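Local coordinates for protein putative mandelate racemase (Zymomonas mobilis, PDB 2OX4) that binds magnesium in an enolase-superfamily barrel and is probably a lyase, perhaps a dehydratase, of the mandelate racemase group, at residues C[144-155]-C[197-206]; C[162-171]-C[209-220]. All coordinates share one frame; numbering follows the deposited sequence.

Overall arrangement
Following the chain through the barrel domain, the order is helix 147-159, strand 164-167, helix 189-206 and strand 211-215, helices and strands alternating as in a TIM-type barrel. Interaction 1 (144-155 with 197-206) packs the two helices side by side on the outer layer and closes a loop of 41 residues. Interaction 2 (162-171 with 209-220) pairs the two strands and closes one of 37. The loops cross, because the segments alternate along the chain. The two layers also meet directly: the helices cover the outer face of the strands, and R203 NH1 probably bonds to V210 O. Interaction 2 carries E215 to the magnesium ion.

Interaction 1. Residues C[144-155]-C[197-206]; sequences KGRKEEYAEEAL and ERVEAIRNAV
At the head of the first segment G145 O accepts a hydrogen bond from R198 NH2 (2.9 Å), tying the turn into helix 147-159 to helix 189-206, its neighbour in the outer layer of the TIM-type barrel. The helix axes, 7.9 Å apart at closest approach, cross at -39° and run the same general way. Water 1 bridges the same end, donating to G145 O and E197 OE1 and accepting from R198 NE. K147 sets CG between its backbone N and carbonyl carbon (chi1 70°), E197 does likewise, and the two chains cross at about a right angle with K147 CD 3.8 Å from E197 CD; E197 OE1 also forms a salt bridge with R174.

Y150 receives the extended side chain of R198 over one ring face: R198 CD sits 3.8 Å from the centroid of the Y150 ring in a CH-pi contact, and the guanidinium plane is 15° from that of the ring. The Y150 hydroxyl donates to K144 O, and R198 NH1 reaches V169 O and H172 O. A151 CB packs against A201 and A205, and A154 CB touches both I202 CG2 and V206 CG1. L155 rests its CG 3.9 Å from A205 CB and brings CD2 to 3.5 Å from A205 O.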
loop_
_atom_site.group_PDB
_atom_site.type_symbol
_atom_site.label_atom_id
_atom_site.label_comp_id
_atom_site.label_asym_id
_atom_site.label_seq_id
_atom_site.Cartn_x
_atom_site.Cartn_y
_atom_site.Cartn_z
ATOM N N LYS C 144 -24.396 -30.796 24.302
ATOM C CA LYS C 144 -25.457 -30.056 25.005
ATOM C C LYS C 144 -26.303 -29.184 24.081
ATOM O O LYS C 144 -25.788 -28.530 23.173
ATOM C CB LYS C 144 -24.889 -29.177 26.124
ATOM C CG LYS C 144 -23.912 -29.872 27.074
ATOM C CD LYS C 144 -24.600 -30.958 27.896
ATOM C CE LYS C 144 -23.587 -31.729 28.727
ATOM N NZ LYS C 144 -23.840 -33.195 28.678
ATOM N N GLY C 145 -27.607 -29.157 24.338
ATOM C CA GLY C 145 -28.537 -28.377 23.527
ATOM C C GLY C 145 -29.227 -27.255 24.275
ATOM O O GLY C 145 -29.398 -26.162 23.743
ATOM N N ARG C 146 -29.658 -27.520 25.505
ATOM C CA ARG C 146 -30.439 -26.533 26.248
ATOM C C ARG C 146 -29.536 -25.542 26.968
ATOM O O ARG C 146 -28.484 -25.909 27.496
ATOM C CB ARG C 146 -31.374 -27.203 27.269
ATOM C CG ARG C 146 -32.231 -28.365 26.739
ATOM C CD ARG C 146 -33.068 -28.011 25.506
ATOM N NE ARG C 146 -33.913 -26.825 25.669
ATOM C CZ ARG C 146 -34.851 -26.451 24.799
ATOM N NH1 ARG C 146 -35.077 -27.171 23.705
ATOM N NH2 ARG C 146 -35.571 -25.359 25.019
ATOM N N LYS C 147 -29.965 -24.290 27.012
ATOM C CA LYS C 147 -29.133 -23.220 27.543
ATOM C C LYS C 147 -28.709 -23.405 29.006
ATOM O O LYS C 147 -27.651 -22.917 29.416
ATOM C CB LYS C 147 -29.786 -21.857 27.326
ATOM C CG LYS C 147 -31.015 -21.592 28.171
ATOM C CD LYS C 147 -31.673 -20.287 27.771
ATOM C CE LYS C 147 -32.713 -19.887 28.793
ATOM N NZ LYS C 147 -34.007 -19.557 28.147
ATOM N N GLU C 148 -29.533 -24.110 29.783
ATOM C CA GLU C 148 -29.232 -24.369 31.197
ATOM C C GLU C 148 -28.103 -25.372 31.335
ATOM O O GLU C 148 -27.370 -25.350 32.324
ATOM C CB GLU C 148 -30.474 -24.879 31.948
ATOM C CG GLU C 148 -31.571 -23.832 32.113
ATOM C CD GLU C 148 -32.522 -23.761 30.915
ATOM O OE1 GLU C 148 -32.473 -24.668 30.044
ATOM O OE2 GLU C 148 -33.315 -22.792 30.852
ATOM N N GLU C 149 -27.960 -26.246 30.340
ATOM C CA GLU C 149 -26.886 -27.224 30.333
ATOM C C GLU C 149 -25.524 -26.551 30.152
ATOM O O GLU C 149 -24.530 -26.992 30.723
ATOM C CB GLU C 149 -27.114 -28.280 29.255
ATOM C CG GLU C 149 -28.521 -28.867 29.276
ATOM C CD GLU C 149 -28.710 -29.949 28.239
ATOM O OE1 GLU C 149 -28.895 -31.116 28.630
ATOM O OE2 GLU C 149 -28.665 -29.638 27.032
ATOM N N TYR C 150 -25.501 -25.476 29.364
ATOM C CA TYR C 150 -24.301 -24.664 29.195
ATOM C C TYR C 150 -23.897 -23.971 30.505
ATOM O O TYR C 150 -22.743 -24.064 30.924
ATOM C CB TYR C 150 -24.486 -23.671 28.030
ATOM C CG TYR C 150 -24.446 -24.348 26.673
ATOM C CD1 TYR C 150 -23.314 -24.269 25.862
ATOM C CD2 TYR C 150 -25.536 -25.080 26.204
ATOM C CE1 TYR C 150 -23.270 -24.909 24.626
ATOM C CE2 TYR C 150 -25.502 -25.717 24.970
ATOM C CZ TYR C 150 -24.366 -25.615 24.181
ATOM O OH TYR C 150 -24.338 -26.254 22.968
ATOM N N ALA C 151 -24.850 -23.314 31.163
ATOM C CA ALA C 151 -24.617 -22.747 32.492
ATOM C C ALA C 151 -24.142 -23.800 33.509
ATOM O O ALA C 151 -23.196 -23.544 34.257
ATOM C CB ALA C 151 -25.840 -22.008 32.990
ATOM N N GLU C 152 -24.771 -24.979 33.495
ATOM C CA GLU C 152 -24.451 -26.092 34.414
ATOM C C GLU C 152 -23.014 -26.594 34.253
ATOM O O GLU C 152 -22.313 -26.797 35.244
ATOM C CB GLU C 152 -25.395 -27.283 34.172
ATOM C CG GLU C 152 -26.724 -27.252 34.916
ATOM C CD GLU C 152 -27.739 -28.259 34.347
ATOM O OE1 GLU C 152 -28.959 -27.983 34.414
ATOM O OE2 GLU C 152 -27.316 -29.321 33.833
ATOM N N GLU C 153 -22.588 -26.800 33.006
ATOM C CA GLU C 153 -21.232 -27.266 32.720
ATOM C C GLU C 153 -20.198 -26.227 33.156
ATOM O O GLU C 153 -19.154 -26.592 33.717
ATOM C CB GLU C 153 -21.045 -27.622 31.236
ATOM C CG GLU C 153 -21.888 -28.795 30.711
ATOM C CD GLU C 153 -22.041 -29.924 31.711
ATOM O OE1 GLU C 153 -23.144 -30.070 32.293
ATOM O OE2 GLU C 153 -21.054 -30.662 31.910
ATOM N N ALA C 154 -20.498 -24.948 32.907
ATOM C CA ALA C 154 -19.648 -23.849 33.344
ATOM C C ALA C 154 -19.479 -23.847 34.861
ATOM O O ALA C 154 -18.367 -23.714 35.368
ATOM C CB ALA C 154 -20.207 -22.514 32.873
ATOM N N LEU C 155 -20.589 -24.008 35.581
ATOM C CA LEU C 155 -20.549 -24.074 37.044
ATOM C C LEU C 155 -19.756 -25.253 37.602
ATOM O O LEU C 155 -19.081 -25.091 38.621
ATOM C CB LEU C 155 -21.959 -24.027 37.637
ATOM C CG LEU C 155 -22.688 -22.687 37.516
ATOM C CD1 LEU C 155 -24.141 -22.837 37.968
ATOM C CD2 LEU C 155 -21.985 -21.596 38.313
ATOM N N GLU C 197 -28.146 -16.794 23.871
ATOM C CA GLU C 197 -28.781 -17.307 25.102
ATOM C C GLU C 197 -27.818 -18.195 25.901
ATOM O O GLU C 197 -27.854 -18.190 27.132
ATOM C CB GLU C 197 -30.113 -18.035 24.822
ATOM C CG GLU C 197 -29.964 -19.413 24.192
ATOM C CD GLU C 197 -31.292 -20.108 23.948
ATOM O OE1 GLU C 197 -31.278 -21.339 23.740
ATOM O OE2 GLU C 197 -32.332 -19.416 23.937
ATOM N N ARG C 198 -26.953 -18.928 25.196
ATOM C CA ARG C 198 -25.953 -19.780 25.831
ATOM C C ARG C 198 -24.854 -18.956 26.503
ATOM O O ARG C 198 -24.515 -19.205 27.661
ATOM C CB ARG C 198 -25.371 -20.781 24.834
ATOM C CG ARG C 198 -26.342 -21.867 24.426
ATOM C CD ARG C 198 -25.984 -22.498 23.103
ATOM N NE ARG C 198 -26.926 -23.561 22.758
ATOM C CZ ARG C 198 -26.836 -24.340 21.686
ATOM N NH1 ARG C 198 -25.849 -24.172 20.813
ATOM N NH2 ARG C 198 -27.751 -25.280 21.471
ATOM N N VAL C 199 -24.318 -17.963 25.789
ATOM C CA VAL C 199 -23.314 -17.059 26.363
ATOM C C VAL C 199 -23.874 -16.301 27.566
ATOM O O VAL C 199 -23.225 -16.222 28.622
ATOM C CB VAL C 199 -22.782 -16.035 25.308
ATOM C CG1 VAL C 199 -21.878 -14.989 25.983
ATOM C CG2 VAL C 199 -22.038 -16.765 24.181
ATOM N N GLU C 200 -25.087 -15.769 27.408
ATOM C CA GLU C 200 -25.793 -15.078 28.492
ATOM C C GLU C 200 -26.034 -15.966 29.725
ATOM O O GLU C 200 -25.810 -15.529 30.865
ATOM C CB GLU C 200 -27.125 -14.527 27.982
ATOM C CG GLU C 200 -27.823 -13.599 28.954
ATOM C CD GLU C 200 -28.851 -12.725 28.276
ATOM O OE1 GLU C 200 -28.925 -11.529 28.629
ATOM O OE2 GLU C 200 -29.579 -13.232 27.390
ATOM N N ALA C 201 -26.490 -17.197 29.485
ATOM C CA ALA C 201 -26.697 -18.188 30.549
ATOM C C ALA C 201 -25.417 -18.445 31.347
ATOM O O ALA C 201 -25.433 -18.446 32.586
ATOM C CB ALA C 201 -27.219 -19.491 29.968
ATOM N N ILE C 202 -24.321 -18.668 30.628
ATOM C CA ILE C 202 -23.027 -18.906 31.255
ATOM C C ILE C 202 -22.569 -17.683 32.049
ATOM O O ILE C 202 -22.185 -17.821 33.207
ATOM C CB ILE C 202 -21.950 -19.326 30.231
ATOM C CG1 ILE C 202 -22.257 -20.717 29.656
ATOM C CG2 ILE C 202 -20.578 -19.340 30.877
ATOM C CD1 ILE C 202 -21.559 -21.011 28.297
ATOM N N ARG C 203 -22.632 -16.494 31.441
ATOM C CA ARG C 203 -22.176 -15.260 32.096
ATOM C C ARG C 203 -22.981 -14.940 33.364
ATOM O O ARG C 203 -22.417 -14.552 34.399
ATOM C CB ARG C 203 -22.221 -14.066 31.131
ATOM C CG ARG C 203 -21.945 -12.693 31.766
ATOM C CD ARG C 203 -20.534 -12.576 32.374
ATOM N NE ARG C 203 -19.473 -12.491 31.357
ATOM C CZ ARG C 203 -18.245 -12.991 31.494
ATOM N NH1 ARG C 203 -17.895 -13.634 32.605
ATOM N NH2 ARG C 203 -17.360 -12.859 30.504
ATOM N N ASN C 204 -24.294 -15.088 33.269
ATOM C CA ASN C 204 -25.166 -14.983 34.447
ATOM C C ASN C 204 -24.801 -15.961 35.568
ATOM O O ASN C 204 -24.852 -15.598 36.750
ATOM C CB ASN C 204 -26.631 -15.180 34.039
ATOM C CG ASN C 204 -27.213 -13.965 33.322
ATOM O OD1 ASN C 204 -26.660 -12.866 33.377
ATOM N ND2 ASN C 204 -28.361 -14.162 32.671
ATOM N N ALA C 205 -24.461 -17.191 35.201
ATOM C CA ALA C 205 -24.112 -18.229 36.174
ATOM C C ALA C 205 -22.747 -18.003 36.837
ATOM O O ALA C 205 -22.624 -18.126 38.059
ATOM C CB ALA C 205 -24.184 -19.609 35.548
ATOM N N VAL C 206 -21.729 -17.670 36.042
ATOM C CA VAL C 206 -20.357 -17.606 36.553
ATOM C C VAL C 206 -19.922 -16.224 37.069
ATOM O O VAL C 206 -18.919 -16.116 37.782
ATOM C CB VAL C 206 -19.305 -18.153 35.535
ATOM C CG1 VAL C 206 -19.641 -19.563 35.107
ATOM C CG2 VAL C 206 -19.175 -17.222 34.306
HETATM O O HOH W 1 -29.451 -23.195 24.003
HETATM O O HOH W 2 -32.424 -23.511 25.573
#

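Interaction 2. Residues C[162-171]-C[209-220]; sequences YDAVKVDVLA and DVDIIVENHGHT. With MG (magnesium ion), chain O.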
loop_
_atom_site.group_PDB
_atom_site.type_symbol
_atom_site.label_atom_id
_atom_site.label_comp_id
_atom_site.label_asym_id
_atom_site.label_seq_id
_atom_site.Cartn_x
_atom_site.Cartn_y
_atom_site.Cartn_z
ATOM N N TYR C 162 -11.530 -23.506 38.195
ATOM C CA TYR C 162 -11.225 -22.780 36.944
ATOM C C TYR C 162 -11.840 -21.377 36.972
ATOM O O TYR C 162 -12.974 -21.196 37.417
ATOM C CB TYR C 162 -11.722 -23.546 35.713
ATOM C CG TYR C 162 -11.065 -24.893 35.505
ATOM C CD1 TYR C 162 -9.868 -25.008 34.791
ATOM C CD2 TYR C 162 -11.636 -26.056 36.029
ATOM C CE1 TYR C 162 -9.258 -26.239 34.614
ATOM C CE2 TYR C 162 -11.039 -27.293 35.848
ATOM C CZ TYR C 162 -9.853 -27.378 35.141
ATOM O OH TYR C 162 -9.260 -28.595 34.968
ATOM N N ASP C 163 -11.082 -20.384 36.517
ATOM C CA ASP C 163 -11.605 -19.026 36.392
ATOM C C ASP C 163 -11.724 -18.595 34.922
ATOM O O ASP C 163 -11.769 -17.399 34.613
ATOM C CB ASP C 163 -10.779 -18.021 37.211
ATOM C CG ASP C 163 -9.349 -17.818 36.683
ATOM O OD1 ASP C 163 -8.967 -18.361 35.628
ATOM O OD2 ASP C 163 -8.591 -17.087 37.349
ATOM N N ALA C 164 -11.769 -19.587 34.043
ATOM C CA ALA C 164 -12.023 -19.375 32.621
ATOM C C ALA C 164 -12.567 -20.652 32.005
ATOM O O ALA C 164 -12.188 -21.773 32.398
ATOM C CB ALA C 164 -10.731 -18.945 31.911
ATOM N N VAL C 165 -13.453 -20.478 31.026
ATOM C CA VAL C 165 -14.026 -21.587 30.281
ATOM C C VAL C 165 -14.065 -21.258 28.789
ATOM O O VAL C 165 -14.093 -20.081 28.408
ATOM C CB VAL C 165 -15.484 -21.895 30.750
ATOM C CG1 VAL C 165 -15.504 -22.334 32.226
ATOM C CG2 VAL C 165 -16.389 -20.682 30.535
ATOM N N LYS C 166 -14.083 -22.295 27.955
ATOM C CA LYS C 166 -14.314 -22.104 26.525
ATOM C C LYS C 166 -15.470 -22.951 26.019
ATOM O O LYS C 166 -15.598 -24.120 26.371
ATOM C CB LYS C 166 -13.056 -22.410 25.710
ATOM C CG LYS C 166 -13.223 -22.145 24.195
ATOM C CD LYS C 166 -11.889 -22.297 23.456
ATOM C CE LYS C 166 -11.635 -23.725 22.992
ATOM N NZ LYS C 166 -10.241 -23.808 22.429
ATOM N N VAL C 167 -16.297 -22.357 25.170
ATOM C CA VAL C 167 -17.487 -23.037 24.683
ATOM C C VAL C 167 -17.739 -22.678 23.213
ATOM O O VAL C 167 -17.517 -21.530 22.797
ATOM C CB VAL C 167 -18.698 -22.702 25.580
ATOM C CG1 VAL C 167 -18.963 -21.193 25.630
ATOM C CG2 VAL C 167 -19.925 -23.494 25.171
ATOM N N ASP C 168 -18.145 -23.682 22.439
ATOM C CA ASP C 168 -18.706 -23.482 21.100
ATOM C C ASP C 168 -20.222 -23.422 21.245
ATOM O O ASP C 168 -20.860 -24.436 21.556
ATOM C CB ASP C 168 -18.292 -24.634 20.179
ATOM C CG ASP C 168 -18.773 -24.454 18.731
ATOM O OD1 ASP C 168 -19.680 -23.629 18.464
ATOM O OD2 ASP C 168 -18.226 -25.148 17.851
ATOM N N VAL C 169 -20.782 -22.238 21.014
ATOM C CA VAL C 169 -22.214 -22.000 21.232
ATOM C C VAL C 169 -23.068 -22.049 19.949
ATOM O O VAL C 169 -24.297 -21.962 20.025
ATOM C CB VAL C 169 -22.487 -20.695 22.032
ATOM C CG1 VAL C 169 -21.839 -20.761 23.415
ATOM C CG2 VAL C 169 -21.984 -19.459 21.267
ATOM N N LEU C 170 -22.419 -22.183 18.784
ATOM C CA LEU C 170 -23.140 -22.200 17.496
ATOM C C LEU C 170 -23.284 -23.581 16.894
ATOM O O LEU C 170 -24.186 -23.803 16.077
ATOM C CB LEU C 170 -22.500 -21.231 16.470
ATOM C CG LEU C 170 -22.499 -19.740 16.827
ATOM C CD1 LEU C 170 -21.609 -18.917 15.871
ATOM C CD2 LEU C 170 -23.899 -19.148 16.889
ATOM N N ALA C 171 -22.417 -24.516 17.295
ATOM C CA ALA C 171 -22.274 -25.787 16.590
ATOM C C ALA C 171 -23.533 -26.658 16.663
ATOM O O ALA C 171 -23.854 -27.376 15.709
ATOM C CB ALA C 171 -21.087 -26.558 17.110
ATOM N N ASP C 209 -15.981 -12.483 36.912
ATOM C CA ASP C 209 -14.582 -12.805 37.198
ATOM C C ASP C 209 -14.177 -14.185 36.712
ATOM O O ASP C 209 -13.107 -14.690 37.047
ATOM C CB ASP C 209 -14.290 -12.644 38.693
ATOM C CG ASP C 209 -14.548 -11.229 39.176
ATOM O OD1 ASP C 209 -14.176 -10.272 38.462
ATOM O OD2 ASP C 209 -15.136 -11.066 40.264
ATOM N N VAL C 210 -15.048 -14.804 35.929
ATOM C CA VAL C 210 -14.696 -16.025 35.221
ATOM C C VAL C 210 -14.757 -15.680 33.738
ATOM O O VAL C 210 -15.783 -15.236 33.243
ATOM C CB VAL C 210 -15.678 -17.186 35.564
ATOM C CG1 VAL C 210 -15.438 -18.392 34.665
ATOM C CG2 VAL C 210 -15.560 -17.584 37.053
ATOM N N ASP C 211 -13.640 -15.844 33.040
ATOM C CA ASP C 211 -13.584 -15.457 31.637
ATOM C C ASP C 211 -14.235 -16.490 30.723
ATOM O O ASP C 211 -14.217 -17.688 31.002
ATOM C CB ASP C 211 -12.151 -15.165 31.225
ATOM C CG ASP C 211 -11.648 -13.864 31.813
ATOM O OD1 ASP C 211 -12.315 -12.811 31.638
ATOM O OD2 ASP C 211 -10.590 -13.898 32.462
ATOM N N ILE C 212 -14.826 -16.003 29.630
ATOM C CA ILE C 212 -15.517 -16.849 28.676
ATOM C C ILE C 212 -14.854 -16.643 27.312
ATOM O O ILE C 212 -14.805 -15.520 26.811
ATOM C CB ILE C 212 -17.020 -16.470 28.561
ATOM C CG1 ILE C 212 -17.713 -16.572 29.931
ATOM C CG2 ILE C 212 -17.705 -17.353 27.517
ATOM C CD1 ILE C 212 -19.124 -15.933 29.970
ATOM N N ILE C 213 -14.351 -17.731 26.749
ATOM C CA ILE C 213 -13.830 -17.769 25.387
ATOM C C ILE C 213 -14.882 -18.421 24.491
ATOM O O ILE C 213 -15.441 -19.463 24.834
ATOM C CB ILE C 213 -12.527 -18.599 25.348
ATOM C CG1 ILE C 213 -11.467 -17.961 26.256
ATOM C CG2 ILE C 213 -12.038 -18.785 23.893
ATOM C CD1 ILE C 213 -10.469 -18.956 26.795
ATOM N N VAL C 214 -15.167 -17.796 23.352
ATOM C CA VAL C 214 -16.111 -18.357 22.397
ATOM C C VAL C 214 -15.382 -18.989 21.204
ATOM O O VAL C 214 -14.578 -18.332 20.541
ATOM C CB VAL C 214 -17.154 -17.292 21.956
ATOM C CG1 VAL C 214 -18.012 -17.818 20.792
ATOM C CG2 VAL C 214 -18.057 -16.901 23.165
ATOM N N GLU C 215 -15.675 -20.262 20.953
ATOM C CA GLU C 215 -15.007 -21.089 19.948
ATOM C C GLU C 215 -15.960 -21.328 18.771
ATOM O O GLU C 215 -17.024 -21.928 18.951
ATOM C CB GLU C 215 -14.612 -22.415 20.627
ATOM C CG GLU C 215 -14.461 -23.654 19.753
ATOM C CD GLU C 215 -13.120 -23.720 19.057
ATOM O OE1 GLU C 215 -12.228 -24.465 19.523
ATOM O OE2 GLU C 215 -12.949 -23.039 18.025
ATOM N N ASN C 216 -15.608 -20.853 17.571
ATOM C CA ASN C 216 -16.434 -21.119 16.377
ATOM C C ASN C 216 -16.058 -22.362 15.551
ATOM O O ASN C 216 -16.809 -22.764 14.643
ATOM C CB ASN C 216 -16.518 -19.878 15.461
ATOM C CG ASN C 216 -17.471 -18.796 15.989
ATOM O OD1 ASN C 216 -17.791 -17.835 15.276
ATOM N ND2 ASN C 216 -17.907 -18.933 17.229
ATOM N N HIS C 217 -14.895 -22.958 15.845
ATOM C CA HIS C 217 -14.433 -24.187 15.173
ATOM C C HIS C 217 -14.286 -24.070 13.652
ATOM O O HIS C 217 -14.361 -25.074 12.940
ATOM C CB HIS C 217 -15.341 -25.389 15.506
ATOM C CG HIS C 217 -14.914 -26.163 16.717
ATOM N ND1 HIS C 217 -15.725 -26.321 17.825
ATOM C CD2 HIS C 217 -13.766 -26.822 16.994
ATOM C CE1 HIS C 217 -15.089 -27.042 18.734
ATOM N NE2 HIS C 217 -13.900 -27.361 18.252
ATOM N N GLY C 218 -14.090 -22.856 13.145
ATOM C CA GLY C 218 -14.036 -22.644 11.692
ATOM C C GLY C 218 -15.326 -22.970 10.943
ATOM O O GLY C 218 -15.304 -23.139 9.723
ATOM N N HIS C 219 -16.446 -23.065 11.663
ATOM C CA HIS C 219 -17.754 -23.357 11.057
ATOM C C HIS C 219 -18.378 -22.123 10.417
ATOM O O HIS C 219 -19.159 -22.222 9.462
ATOM C CB HIS C 219 -18.720 -23.882 12.127
ATOM C CG HIS C 219 -18.341 -25.216 12.683
ATOM N ND1 HIS C 219 -18.627 -25.586 13.981
ATOM C CD2 HIS C 219 -17.712 -26.272 12.116
ATOM C CE1 HIS C 219 -18.189 -26.815 14.190
ATOM N NE2 HIS C 219 -17.622 -27.251 13.078
ATOM N N THR C 220 -18.061 -20.965 10.982
ATOM C CA THR C 220 -18.534 -19.689 10.467
ATOM C C THR C 220 -17.581 -19.205 9.361
ATOM O O THR C 220 -16.544 -19.823 9.108
ATOM C CB THR C 220 -18.616 -18.631 11.597
ATOM O OG1 THR C 220 -17.407 -18.653 12.376
ATOM C CG2 THR C 220 -19.827 -18.925 12.519
HETATM MG MG MG O . -10.215 -24.877 18.639
HETATM O O HOH W 3 -9.523 -25.827 20.374
HETATM O O HOH W 4 -19.451 -23.311 15.591
HETATM O O HOH W 5 -19.586 -20.630 18.918
HETATM O O HOH W 6 -11.233 -24.368 16.741
HETATM O O HOH W 7 -10.812 -27.108 18.136
#
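Strands 164-167 and 211-215 run parallel, their axes 4.7 Å apart and inclined by 20°, with A164 opposite D211 and V167 opposite V214. Five backbone hydrogen bonds alternate between them: D211 N to D163 O, V165 N to D211 O, I213 N to V165 O, V167 N to I213 O and E215 N to V167 O. V165, V167, I212 and V214 point to one face of the sheet, where V167 and I212 pack on I202 of helix 189-206. A164, K166, D211 and I213 lie on the other.

K166 leaves the strand with CG anti to the backbone N (chi1 -177°) and passes I213, its CD 3.5 Å from I213 CG2. A bend at chi3 then directs the amine toward the metal site, where NZ forms salt bridges with E241 and E342 and donates to water 3, a magnesium ligand. E215 OE1 binds the magnesium ion at 2.2 Å; its other oxygen, OE2, accepts from H217 N and from water 6, also bound to the metal. The E215 carboxylate carbon lies over the centre of one face of the H217 ring.

Past the strand ends, H217 ND1 donates to D168 OD2 (2.8 Å) almost straight, at 170°. The oxygen lies in the ring plane, while the donor meets the carboxylate on its anti side. D168 OD1 accepts from L170 N, an Asx turn, and also from A171 N, which makes it an Asx motif and holds this carboxylate in place. Beyond it L170 CD1 touches T220 CG2 at 3.8 Å.

E241 and E267 complete the protein ligands of magnesium. Acidic residues at the C-terminal ends of successive parallel barrel strands, with a lysine alongside, are characteristic of the enolase superfamily active site.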